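Long-range contacts in 5-ketofructose reductase (Gluconobacter sp., PDB 7COK), which reduces 5-ketofructose, probably to fructose with a nicotinamide cofactor, and represents a novel class of the shikimate dehydrogenase family: residues D81-A86 and I103-D108; R87-V92 and A136-V141. One frame throughout, in Å; residues are numbered along the deposited sequence.

How the contacts relate
Helix 84-89 is common to both contacts, whose centres lie about 9 Å apart. Contact 1 joins strand 81-82 and the start of that helix to strand 101-105 and the loop after it; contact 2 sets the end of the same helix against helix 134-145, in the probable nucleotide-binding part of the chain. Asn-106 links the two: its ND2 is 2.9 Å from Ala-91 O, a probable hydrogen bond, and its CG packs 3.6 Å from Ile-89 CD1. In contact 1, Asp-108 forms a salt bridge with Lys-72, reminiscent of the lysine-aspartate pair in the active site of shikimate dehydrogenases, so this junction probably lies close to the catalytic cleft.

Contact 1: residues D81-A86 and I103-D108; sequences DIAESA and IGHNTD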
loop_
_atom_site.group_PDB
_atom_site.type_symbol
_atom_site.label_atom_id
_atom_site.label_comp_id
_atom_site.label_asym_id
_atom_site.label_seq_id
_atom_site.Cartn_x
_atom_site.Cartn_y
_atom_site.Cartn_z
ATOM N N ASP A 81 18.978 -9.646 9.230
ATOM C CA ASP A 81 19.187 -11.087 9.389
ATOM C C ASP A 81 18.906 -11.776 8.060
ATOM O O ASP A 81 18.044 -11.334 7.295
ATOM C CB ASP A 81 18.213 -11.604 10.455
ATOM C CG ASP A 81 18.421 -13.085 10.803
ATOM O OD1 ASP A 81 19.575 -13.491 11.058
ATOM O OD2 ASP A 81 17.424 -13.831 10.886
ATOM N N ILE A 82 19.635 -12.857 7.788
ATOM C CA ILE A 82 19.522 -13.659 6.572
ATOM C C ILE A 82 19.391 -15.126 6.984
ATOM O O ILE A 82 20.284 -15.666 7.641
ATOM C CB ILE A 82 20.771 -13.463 5.667
ATOM C CG1 ILE A 82 21.018 -11.976 5.381
ATOM C CG2 ILE A 82 20.661 -14.263 4.371
ATOM C CD1 ILE A 82 19.949 -11.308 4.552
ATOM N N ALA A 83 18.282 -15.753 6.589
ATOM C CA ALA A 83 18.024 -17.169 6.857
ATOM C C ALA A 83 19.005 -18.077 6.117
ATOM O O ALA A 83 19.646 -17.649 5.161
ATOM C CB ALA A 83 16.592 -17.517 6.480
ATOM N N GLU A 84 19.082 -19.340 6.568
ATOM C CA GLU A 84 20.076 -20.288 6.088
ATOM C C GLU A 84 20.094 -20.452 4.574
ATOM O O GLU A 84 21.131 -20.250 3.956
ATOM C CB GLU A 84 19.931 -21.644 6.766
ATOM C CG GLU A 84 21.047 -22.609 6.390
ATOM C CD GLU A 84 20.835 -24.027 6.879
ATOM O OE1 GLU A 84 19.736 -24.355 7.379
ATOM O OE2 GLU A 84 21.790 -24.821 6.746
ATOM N N SER A 85 18.961 -20.806 3.973
ATOM C CA SER A 85 18.967 -21.063 2.536
ATOM C C SER A 85 19.253 -19.802 1.727
ATOM O O SER A 85 19.987 -19.861 0.757
ATOM C CB SER A 85 17.701 -21.782 2.090
ATOM O OG SER A 85 16.601 -20.904 1.957
ATOM N N ALA A 86 18.722 -18.658 2.181
ATOM C CA ALA A 86 19.040 -17.362 1.571
ATOM C C ALA A 86 20.514 -17.053 1.652
ATOM O O ALA A 86 21.055 -16.535 0.698
ATOM C CB ALA A 86 18.256 -16.256 2.251
ATOM N N ILE A 103 14.163 -9.319 8.216
ATOM C CA ILE A 103 14.626 -10.706 8.167
ATOM C C ILE A 103 14.408 -11.239 6.753
ATOM O O ILE A 103 13.273 -11.313 6.287
ATOM C CB ILE A 103 13.857 -11.577 9.191
ATOM C CG1 ILE A 103 13.929 -10.937 10.577
ATOM C CG2 ILE A 103 14.381 -13.014 9.201
ATOM C CD1 ILE A 103 12.682 -11.143 11.408
ATOM N N GLY A 104 15.501 -11.586 6.080
ATOM C CA GLY A 104 15.457 -12.061 4.686
ATOM C C GLY A 104 15.390 -13.574 4.524
ATOM O O GLY A 104 16.162 -14.317 5.137
ATOM N N HIS A 105 14.467 -14.011 3.676
ATOM C CA HIS A 105 14.277 -15.431 3.348
ATOM C C HIS A 105 14.334 -15.599 1.852
ATOM O O HIS A 105 14.083 -14.669 1.091
ATOM C CB HIS A 105 12.881 -15.907 3.799
ATOM C CG HIS A 105 12.625 -15.766 5.266
ATOM N ND1 HIS A 105 12.747 -16.822 6.142
ATOM C CD2 HIS A 105 12.241 -14.696 6.005
ATOM C CE1 HIS A 105 12.453 -16.407 7.364
ATOM N NE2 HIS A 105 12.141 -15.124 7.312
ATOM N N ASN A 106 14.682 -16.816 1.422
ATOM C CA ASN A 106 14.562 -17.168 0.036
ATOM C C ASN A 106 13.574 -18.300 -0.092
ATOM O O ASN A 106 13.734 -19.312 0.543
ATOM C CB ASN A 106 15.917 -17.556 -0.552
ATOM C CG ASN A 106 15.859 -17.715 -2.052
ATOM O OD1 ASN A 106 15.128 -18.562 -2.585
ATOM N ND2 ASN A 106 16.591 -16.880 -2.753
ATOM N N THR A 107 12.528 -18.082 -0.869
ATOM C CA THR A 107 11.495 -19.119 -1.035
ATOM C C THR A 107 11.371 -19.612 -2.476
ATOM O O THR A 107 10.441 -20.356 -2.800
ATOM C CB THR A 107 10.125 -18.638 -0.552
ATOM O OG1 THR A 107 9.685 -17.606 -1.436
ATOM C CG2 THR A 107 10.182 -18.171 0.929
ATOM N N ASP A 108 12.312 -19.218 -3.333
ATOM C CA ASP A 108 12.277 -19.587 -4.754
ATOM C C ASP A 108 12.443 -21.083 -5.003
ATOM O O ASP A 108 12.077 -21.579 -6.071
ATOM C CB ASP A 108 13.334 -18.823 -5.558
ATOM C CG ASP A 108 12.950 -17.378 -5.806
ATOM O OD1 ASP A 108 11.760 -17.036 -5.678
ATOM O OD2 ASP A 108 13.836 -16.576 -6.166
HETATM O O HOH W 1 15.805 -18.706 3.346
#
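Two backbone hydrogen bonds hold Asp-81 through Ala-83 alongside Ile-103 and Gly-104. Gly-104 N donates to Asp-81 O at 2.8 Å, almost straight at 176°, and Ala-83 N donates to Gly-104 O at 2.9 Å. Gly-104 is thus gripped through both its N and its O. Ile-103 CA adds a CH...O contact to Asp-81 O.

This is parallel strand pairing at one edge of a mixed sheet: within the chain, 81-82 is the outermost strand beside 101-105, in the part resembling the substrate-binding domain of shikimate dehydrogenases. Ala-83 then takes the N-cap position, and the chain turns into helix 84-89.

Side-chain packing is modest. Asp-81 and Ile-103 project from the same face of the sheet; chi1 of -175° swings the carboxylate of Asp-81 beside its own carbonyl carbon, and OD2 comes 3.6 Å from Ile-103 CG2. Ala-83 CB touches the His-105 ring obliquely, 3.9 Å from ND1. Further along the helix, Ala-86 CB rests against Asn-106, 3.7 Å from its N and 3.9 Å from its CB.

One water bridges Ser-85 and Asn-106, donating to Ser-85 OG (2.7 Å) and accepting from Asn-106 N. Ser-85 OG is also hydrogen-bonded to Glu-142 OE2, on helix 134-145. Asn-106 OD1 accepts from Asp-108 N in an Asx turn, while ND2 reaches Ala-91 O.

Contact 2: residues R87-V92 and A136-V141; sequences RLIGAV and ARAIAV
Leu-88 meets helix 134-145 in two ways. Its CB lies 4.1 Å from Val-141 CG1, an apolar contact, and its carbonyl O receives a weak hydrogen bond from Arg-137 NH2, long at 3.4 Å, with the oxygen set obliquely to the guanidinium.

Ile-89 carries most of the contact. CG1 sits beside the backbone N (chi1 -65°), and the chain then runs on extended, which carries CD1 across to the other helix, where it touches Ala-138 CB at 3.6 Å and is equally close to that residue's CA, so the isoleucine tip lies directly against the backbone of helix 134-145 at Ala-138. Further back, Ile-89 CG1 packs 3.8 Å from Val-141 CB, the two side chains crossing at a slant.

The carbonyl of Ile-89 is the main polar anchor. Arg-137 reaches it with a chain extended from CG to NE, sliding past the isoleucine side chain in the opposite direction. NE donates to Ile-89 O at 2.8 Å with an angle of 148° at the hydrogen; the donor lies in the carbonyl plane, on a lone pair, and the oxygen lies at the guanidinium edge, about 20° out of its plane. NH2 adds a second, weak bond to the same oxygen. A positive group at these C-terminal carbonyls probably also suits the helix dipole.

Gly-90 ends the helix with a positive phi, turning the chain away. Helix 134-145 follows strand 126-130 and a glycine-rich turn that fits a Rossmann-type GxGxxA pattern, so the arrangement is a helix C-terminus whose last carbonyls are hydrogen-bonded by an arginine, docked on the first helix of a probable Rossmann domain.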
loop_
_atom_site.group_PDB
_atom_site.type_symbol
_atom_site.label_atom_id
_atom_site.label_comp_id
_atom_site.label_asym_id
_atom_site.label_seq_id
_atom_site.Cartn_x
_atom_site.Cartn_y
_atom_site.Cartn_z
ATOM N N ARG A 87 21.159 -17.392 2.775
ATOM C CA ARG A 87 22.614 -17.208 2.923
ATOM C C ARG A 87 23.377 -18.006 1.872
ATOM O O ARG A 87 24.267 -17.479 1.213
ATOM C CB ARG A 87 23.097 -17.579 4.337
ATOM C CG ARG A 87 24.569 -17.237 4.571
ATOM C CD ARG A 87 25.091 -17.711 5.917
ATOM N NE ARG A 87 26.091 -18.767 5.720
ATOM C CZ ARG A 87 25.835 -20.070 5.622
ATOM N NH1 ARG A 87 24.593 -20.535 5.704
ATOM N NH2 ARG A 87 26.837 -20.916 5.435
ATOM N N LEU A 88 23.015 -19.273 1.711
ATOM C CA LEU A 88 23.706 -20.112 0.747
ATOM C C LEU A 88 23.418 -19.718 -0.698
ATOM O O LEU A 88 24.321 -19.705 -1.536
ATOM C CB LEU A 88 23.341 -21.579 0.949
ATOM C CG LEU A 88 23.895 -22.373 2.144
ATOM C CD1 LEU A 88 25.275 -21.912 2.588
ATOM C CD2 LEU A 88 22.937 -22.403 3.299
ATOM N N ILE A 89 22.146 -19.434 -0.995
ATOM C CA ILE A 89 21.750 -18.998 -2.338
ATOM C C ILE A 89 22.374 -17.646 -2.681
ATOM O O ILE A 89 22.793 -17.414 -3.814
ATOM C CB ILE A 89 20.217 -18.974 -2.486
ATOM C CG1 ILE A 89 19.659 -20.389 -2.368
ATOM C CG2 ILE A 89 19.810 -18.399 -3.844
ATOM C CD1 ILE A 89 18.172 -20.454 -2.093
ATOM N N GLY A 90 22.442 -16.751 -1.702
ATOM C CA GLY A 90 23.011 -15.429 -1.921
ATOM C C GLY A 90 22.003 -14.459 -2.480
ATOM O O GLY A 90 22.355 -13.466 -3.124
ATOM N N ALA A 91 20.732 -14.736 -2.203
ATOM C CA ALA A 91 19.661 -13.885 -2.673
ATOM C C ALA A 91 18.453 -14.044 -1.753
ATOM O O ALA A 91 18.270 -15.104 -1.151
ATOM C CB ALA A 91 19.309 -14.229 -4.116
ATOM N N VAL A 92 17.639 -12.989 -1.683
ATOM C CA VAL A 92 16.440 -12.922 -0.858
ATOM C C VAL A 92 15.268 -12.407 -1.709
ATOM O O VAL A 92 15.382 -11.411 -2.441
ATOM C CB VAL A 92 16.683 -11.966 0.341
ATOM C CG1 VAL A 92 15.362 -11.500 0.950
ATOM C CG2 VAL A 92 17.510 -12.643 1.412
ATOM N N ALA A 136 16.983 -22.763 -10.594
ATOM C CA ALA A 136 17.779 -23.971 -10.405
ATOM C C ALA A 136 18.681 -23.933 -9.151
ATOM O O ALA A 136 18.736 -24.918 -8.392
ATOM C CB ALA A 136 18.600 -24.276 -11.640
ATOM N N ARG A 137 19.379 -22.813 -8.961
ATOM C CA ARG A 137 20.220 -22.606 -7.778
ATOM C C ARG A 137 19.419 -22.767 -6.487
ATOM O O ARG A 137 19.850 -23.516 -5.586
ATOM C CB ARG A 137 20.966 -21.266 -7.865
ATOM C CG ARG A 137 21.920 -21.014 -6.731
ATOM C CD ARG A 137 22.486 -19.610 -6.871
ATOM N NE ARG A 137 23.391 -19.298 -5.766
ATOM C CZ ARG A 137 24.709 -19.504 -5.792
ATOM N NH1 ARG A 137 25.308 -20.020 -6.870
ATOM N NH2 ARG A 137 25.439 -19.210 -4.728
ATOM N N ALA A 138 18.279 -22.063 -6.381
ATOM C CA ALA A 138 17.467 -22.156 -5.159
ATOM C C ALA A 138 16.887 -23.542 -4.924
ATOM O O ALA A 138 16.897 -24.034 -3.786
ATOM C CB ALA A 138 16.383 -21.093 -5.158
ATOM N N ILE A 139 16.391 -24.162 -5.988
ATOM C CA ILE A 139 15.831 -25.515 -5.922
ATOM C C ILE A 139 16.916 -26.512 -5.464
ATOM O O ILE A 139 16.675 -27.323 -4.588
ATOM C CB ILE A 139 15.173 -25.942 -7.257
ATOM C CG1 ILE A 139 13.851 -25.195 -7.399
ATOM C CG2 ILE A 139 14.883 -27.443 -7.289
ATOM C CD1 ILE A 139 13.300 -25.209 -8.813
ATOM N N ALA A 140 18.115 -26.416 -6.040
ATOM C CA ALA A 140 19.229 -27.290 -5.647
ATOM C C ALA A 140 19.577 -27.130 -4.155
ATOM O O ALA A 140 19.704 -28.114 -3.432
ATOM C CB ALA A 140 20.438 -27.056 -6.534
ATOM N N VAL A 141 19.651 -25.879 -3.688
ATOM C CA VAL A 141 19.952 -25.642 -2.269
ATOM C C VAL A 141 18.864 -26.218 -1.382
ATOM O O VAL A 141 19.182 -26.882 -0.401
ATOM C CB VAL A 141 20.209 -24.153 -1.969
ATOM C CG1 VAL A 141 20.290 -23.875 -0.454
ATOM C CG2 VAL A 141 21.517 -23.726 -2.626
#